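PDB 3I57: mucus binding protein from Lactobacillus reuteri, which probably attaches the bacterium to mucus from its cell-wall-linked surface position and, through repeats such as this type 2 Mub repeat, binds immunoglobulins. Local coordinates for residues E47-N52 and I72-R77; Y145-S150 and E160-R165. One frame throughout, in Å; residues are numbered along the deposited sequence.

Interaction 1 of 2, residues E47-N52 and I72-R77; sequences ELFKDN and IFKHHR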
# COMPACT_ATOMS: atom_id res chain seq x y z
N GLU A 47 -9.75 12.01 -9.12
CA GLU A 47 -11.10 12.36 -8.73
C GLU A 47 -11.13 13.86 -8.75
O GLU A 47 -10.28 14.50 -8.14
CB GLU A 47 -11.35 11.87 -7.31
CG GLU A 47 -12.74 12.03 -6.84
CD GLU A 47 -13.04 11.06 -5.73
OE1 GLU A 47 -14.23 10.71 -5.58
OE2 GLU A 47 -12.07 10.61 -5.04
N LEU A 48 -12.12 14.44 -9.42
CA LEU A 48 -12.27 15.89 -9.42
C LEU A 48 -12.43 16.46 -8.01
O LEU A 48 -13.29 15.99 -7.23
CB LEU A 48 -13.46 16.31 -10.29
CG LEU A 48 -13.72 17.83 -10.39
CD1 LEU A 48 -12.59 18.60 -11.08
CD2 LEU A 48 -15.04 18.09 -11.09
N PHE A 49 -11.61 17.46 -7.68
CA PHE A 49 -11.74 18.17 -6.40
C PHE A 49 -12.40 19.53 -6.59
O PHE A 49 -13.38 19.89 -5.91
CB PHE A 49 -10.34 18.32 -5.77
CG PHE A 49 -10.31 19.13 -4.51
CD1 PHE A 49 -10.89 18.64 -3.35
CD2 PHE A 49 -9.71 20.38 -4.48
CE1 PHE A 49 -10.86 19.39 -2.17
CE2 PHE A 49 -9.67 21.13 -3.30
CZ PHE A 49 -10.26 20.61 -2.14
N LYS A 50 -11.87 20.30 -7.54
CA LYS A 50 -12.37 21.63 -7.79
C LYS A 50 -12.18 22.05 -9.25
O LYS A 50 -11.05 22.16 -9.73
CB LYS A 50 -11.69 22.63 -6.88
CG LYS A 50 -12.14 24.05 -7.16
CD LYS A 50 -12.44 24.78 -5.88
CE LYS A 50 -13.35 23.92 -5.06
NZ LYS A 50 -14.43 24.73 -4.49
N ASP A 51 -13.29 22.29 -9.94
CA ASP A 51 -13.24 22.83 -11.31
C ASP A 51 -13.48 24.34 -11.22
O ASP A 51 -14.60 24.78 -10.92
CB ASP A 51 -14.31 22.14 -12.15
CG ASP A 51 -14.42 22.69 -13.59
OD1 ASP A 51 -13.76 23.70 -13.95
OD2 ASP A 51 -15.21 22.08 -14.34
N ASN A 52 -12.44 25.11 -11.50
CA ASN A 52 -12.47 26.58 -11.39
C ASN A 52 -12.79 27.28 -12.70
O ASN A 52 -12.76 28.50 -12.77
CB ASN A 52 -11.13 27.08 -10.86
CG ASN A 52 -10.89 26.70 -9.42
OD1 ASN A 52 -9.81 26.19 -9.07
ND2 ASN A 52 -11.89 26.91 -8.58
N ILE A 72 -8.77 21.02 -10.62
CA ILE A 72 -7.88 20.43 -9.63
C ILE A 72 -8.43 19.07 -9.26
O ILE A 72 -9.62 18.93 -9.02
CB ILE A 72 -7.75 21.33 -8.36
CG1 ILE A 72 -7.10 22.67 -8.69
CG2 ILE A 72 -6.88 20.64 -7.28
CD1 ILE A 72 -7.18 23.72 -7.56
N PHE A 73 -7.55 18.07 -9.23
CA PHE A 73 -7.94 16.72 -8.85
C PHE A 73 -7.23 16.24 -7.60
O PHE A 73 -6.14 16.69 -7.28
CB PHE A 73 -7.56 15.74 -9.96
CG PHE A 73 -8.18 16.05 -11.28
CD1 PHE A 73 -9.34 15.41 -11.66
CD2 PHE A 73 -7.61 16.97 -12.13
CE1 PHE A 73 -9.93 15.69 -12.91
CE2 PHE A 73 -8.21 17.27 -13.38
CZ PHE A 73 -9.36 16.63 -13.74
N LYS A 74 -7.85 15.27 -6.92
CA LYS A 74 -7.13 14.48 -5.94
C LYS A 74 -6.99 13.06 -6.47
O LYS A 74 -7.47 12.74 -7.57
CB LYS A 74 -7.86 14.51 -4.58
CG LYS A 74 -7.98 15.88 -3.98
CD LYS A 74 -8.78 15.80 -2.65
CE LYS A 74 -8.51 17.01 -1.76
NZ LYS A 74 -7.05 17.24 -1.63
N HIS A 75 -6.36 12.18 -5.69
CA HIS A 75 -6.23 10.78 -6.16
C HIS A 75 -7.43 9.99 -5.64
O HIS A 75 -7.72 10.04 -4.44
CB HIS A 75 -4.96 10.15 -5.59
CG HIS A 75 -3.69 10.77 -6.07
ND1 HIS A 75 -2.46 10.16 -5.91
CD2 HIS A 75 -3.45 11.94 -6.72
CE1 HIS A 75 -1.52 10.93 -6.43
NE2 HIS A 75 -2.10 12.02 -6.92
N HIS A 76 -8.15 9.30 -6.52
CA HIS A 76 -9.21 8.42 -6.08
C HIS A 76 -8.63 7.23 -5.30
O HIS A 76 -7.62 6.64 -5.69
CB HIS A 76 -10.07 7.93 -7.26
CG HIS A 76 -11.21 7.09 -6.81
ND1 HIS A 76 -12.28 7.62 -6.11
CD2 HIS A 76 -11.39 5.75 -6.81
CE1 HIS A 76 -13.10 6.64 -5.77
NE2 HIS A 76 -12.59 5.50 -6.19
N ARG A 77 -9.27 6.89 -4.18
CA ARG A 77 -8.83 5.77 -3.35
C ARG A 77 -9.95 4.77 -3.13
O ARG A 77 -11.13 5.12 -3.16
CB ARG A 77 -8.29 6.27 -2.02
CG ARG A 77 -6.96 7.02 -2.18
CD ARG A 77 -6.41 7.63 -0.90
NE ARG A 77 -5.07 8.15 -1.15
CZ ARG A 77 -4.84 9.36 -1.66
NH1 ARG A 77 -5.86 10.16 -1.94
NH2 ARG A 77 -3.60 9.76 -1.89
O HOH W 1 -11.34 8.80 -3.02
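Antiparallel strand pairing with a classic beta bulge joins E47-N52 to I72-R77, at the surface of the mucin binding domain. E47 pairs with K74 through two backbone hydrogen bonds, and K50 pairs with I72 further along; between them the register slips by one residue. The bulge is defined by I72 O, which accepts from both F49 N (2.8 Å) and K50 N.

The extra residue sends the F49 side chain toward the opposing strand, to the same side as K74. With CG of F49 anti to the backbone N (chi1 176°), the ring reaches K74, whose aliphatic chain climbs over one face and brings CE to 3.3 Å from CD1 of F49. A bend at the last torsion, chi4 -49°, keeps the ammonium over that face: K74 NZ lies 4.5 Å from the ring centroid, a cation-pi contact. I72 lies beside F49 and points the same way, its CG2 4.0 Å from CD2 of the phenylalanine.

Past the paired residues, the extended E47 chain reaches H76. H76 ND1 donates in its own ring plane to E47 OE2 at 3.2 Å, meeting the oxygen from above the carboxylate plane, with the two planes 65° apart. A water donates to E47 OE2 and accepts from R77 N, so OE2 is linked directly to H76 and, through the water, to the backbone of R77.

On the other side of the pair, L48 and F73 pack against I38 of helix 35-43, and the F73 ring also meets F41. Strand 46-51 flanks strand 67-80 on one side; on the other, F73 makes backbone bonds to I9 and G11 near the end of strand 2-10.

Interaction 2 of 2, residues Y145-S150 and E160-R165; sequences YKALTS and EAVVKR
S150 and E160 meet where the hydroxyl of S150 turns onto the backbone of the facing segment. OG of S150 stands beside its own backbone N (chi1 -59°) and donates to E160 O at 2.7 Å, almost in line with the carbonyl bond. The amide of the same residue donates to A161 O, so S150 grips two successive carbonyls. With alanine in place of S150, the carbonyl of E160 would probably lose its hydroxyl donor and the start of E160-R165 would be held less firmly, although the amide bond could remain.

L148 and V163 form the hydrogen-bonded pair, with both side chains on one face, while T149 and V162 lie on the other. There T149 and V162 cross at a slant, OG1 of the threonine 3.9 Å from CG2 of the valine. A147 adds its methyl between two neighbours, CB lying 3.6 Å from V162 CG1 and 3.7 Å from K164 CG.

At the far end the Y145 ring presents an edge to the R165 carbonyl, CD2 lying 3.3 Å from O, while Y145 N donates to that same oxygen. The R165 side chain turns back to E160: NH1 and NH2 meet OE1 and OE2 end-on, each on a syn lone pair. A turn at chi2 (-72°) folds the arginine back along its own segment, where the salt bridge holds the guanidinium and CG1 of V163 lies over one face, toward its rim.

Y145 OH bonds to S167, and L148 packs on Q114 of strand 112-127, while V163 contacts V179 of strand 176-183. The whole is a short antiparallel pairing at the margin of a small three-stranded sheet, within the Muc B2-like domain of this beta-grasp repeat.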
# COMPACT_ATOMS: atom_id res chain seq x y z
N TYR A 145 2.05 -20.44 16.84
CA TYR A 145 2.55 -21.51 15.99
C TYR A 145 1.88 -22.77 16.45
O TYR A 145 1.47 -22.85 17.60
CB TYR A 145 4.08 -21.64 16.14
CG TYR A 145 4.79 -20.42 15.57
CD1 TYR A 145 5.05 -20.34 14.22
CD2 TYR A 145 5.14 -19.35 16.39
CE1 TYR A 145 5.68 -19.23 13.67
CE2 TYR A 145 5.79 -18.22 15.84
CZ TYR A 145 6.04 -18.18 14.48
OH TYR A 145 6.67 -17.08 13.92
N LYS A 146 1.74 -23.72 15.54
CA LYS A 146 1.29 -25.07 15.90
C LYS A 146 2.26 -25.61 16.96
O LYS A 146 3.46 -25.32 16.90
CB LYS A 146 1.34 -25.96 14.67
CG LYS A 146 0.65 -27.31 14.86
CD LYS A 146 0.97 -28.26 13.71
CE LYS A 146 0.38 -29.64 14.01
NZ LYS A 146 -1.02 -29.55 14.52
N ALA A 147 1.76 -26.39 17.92
CA ALA A 147 2.65 -27.04 18.89
C ALA A 147 3.61 -28.02 18.23
O ALA A 147 3.21 -28.85 17.40
CB ALA A 147 1.84 -27.75 20.00
N LEU A 148 4.87 -27.94 18.62
CA LEU A 148 5.88 -28.86 18.08
C LEU A 148 6.34 -29.82 19.16
O LEU A 148 6.84 -29.41 20.19
CB LEU A 148 7.07 -28.07 17.55
CG LEU A 148 6.72 -27.06 16.46
CD1 LEU A 148 7.98 -26.39 15.90
CD2 LEU A 148 5.92 -27.73 15.33
N THR A 149 6.13 -31.11 18.93
CA THR A 149 6.47 -32.11 19.92
C THR A 149 7.91 -32.53 19.70
O THR A 149 8.29 -32.94 18.59
CB THR A 149 5.58 -33.34 19.82
OG1 THR A 149 4.21 -32.93 19.98
CG2 THR A 149 5.93 -34.35 20.94
N SER A 150 8.71 -32.41 20.74
CA SER A 150 10.09 -32.83 20.64
C SER A 150 10.12 -34.36 20.49
O SER A 150 9.34 -35.07 21.14
CB SER A 150 10.87 -32.38 21.88
OG SER A 150 10.82 -30.95 22.01
N GLU A 160 12.24 -29.40 26.82
CA GLU A 160 10.86 -28.97 26.66
C GLU A 160 10.17 -29.97 25.77
O GLU A 160 10.61 -30.23 24.64
CB GLU A 160 10.76 -27.56 26.07
CG GLU A 160 9.33 -27.01 26.05
CD GLU A 160 9.29 -25.54 25.66
OE1 GLU A 160 8.19 -24.95 25.64
OE2 GLU A 160 10.36 -24.99 25.34
N ALA A 161 9.12 -30.59 26.30
CA ALA A 161 8.49 -31.69 25.61
C ALA A 161 7.67 -31.25 24.40
O ALA A 161 7.69 -31.91 23.37
CB ALA A 161 7.63 -32.53 26.59
N VAL A 162 6.97 -30.12 24.55
CA VAL A 162 6.14 -29.59 23.48
C VAL A 162 6.41 -28.09 23.44
O VAL A 162 6.26 -27.40 24.45
CB VAL A 162 4.64 -29.87 23.73
CG1 VAL A 162 3.78 -29.12 22.77
CG2 VAL A 162 4.37 -31.37 23.56
N VAL A 163 6.86 -27.61 22.28
CA VAL A 163 7.19 -26.19 22.14
C VAL A 163 6.01 -25.43 21.53
O VAL A 163 5.62 -25.69 20.40
CB VAL A 163 8.44 -26.03 21.26
CG1 VAL A 163 8.73 -24.58 20.99
CG2 VAL A 163 9.62 -26.70 21.96
N LYS A 164 5.44 -24.54 22.33
CA LYS A 164 4.35 -23.67 21.92
C LYS A 164 4.82 -22.23 22.06
O LYS A 164 5.15 -21.76 23.15
CB LYS A 164 3.13 -23.90 22.81
CG LYS A 164 2.58 -25.34 22.73
CD LYS A 164 1.33 -25.48 23.60
CE LYS A 164 0.80 -26.91 23.63
NZ LYS A 164 1.00 -27.58 24.95
N ARG A 165 4.87 -21.53 20.94
CA ARG A 165 5.26 -20.11 20.99
C ARG A 165 4.38 -19.31 20.05
O ARG A 165 3.66 -19.89 19.24
CB ARG A 165 6.72 -19.93 20.52
CG ARG A 165 7.77 -20.69 21.35
CD ARG A 165 7.98 -20.06 22.74
NE ARG A 165 9.16 -20.65 23.36
CZ ARG A 165 9.15 -21.82 24.00
NH1 ARG A 165 8.01 -22.49 24.14
NH2 ARG A 165 10.27 -22.32 24.51
O HOH W 2 1.73 -22.12 20.40
O HOH W 3 5.05 -23.81 18.48
O HOH W 4 8.61 -34.70 23.49

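The two contacts follow one another along the chain and fall in different family regions of the repeat, interaction 1 in the mucin binding domain and interaction 2 in the Muc B2-like domain. Their centres are 55 Å apart, on opposite sides of the chain's centre, and their nearest atoms are about 32 Å apart, so neither touches the other. Both are antiparallel strand pairings, but interaction 1 belongs to the large mixed sheet whereas interaction 2 edges a separate small one. Neither involves the calcium site, formed by Q2, D60, D62 and N65, although interaction 1 shares the mucin binding domain with that site.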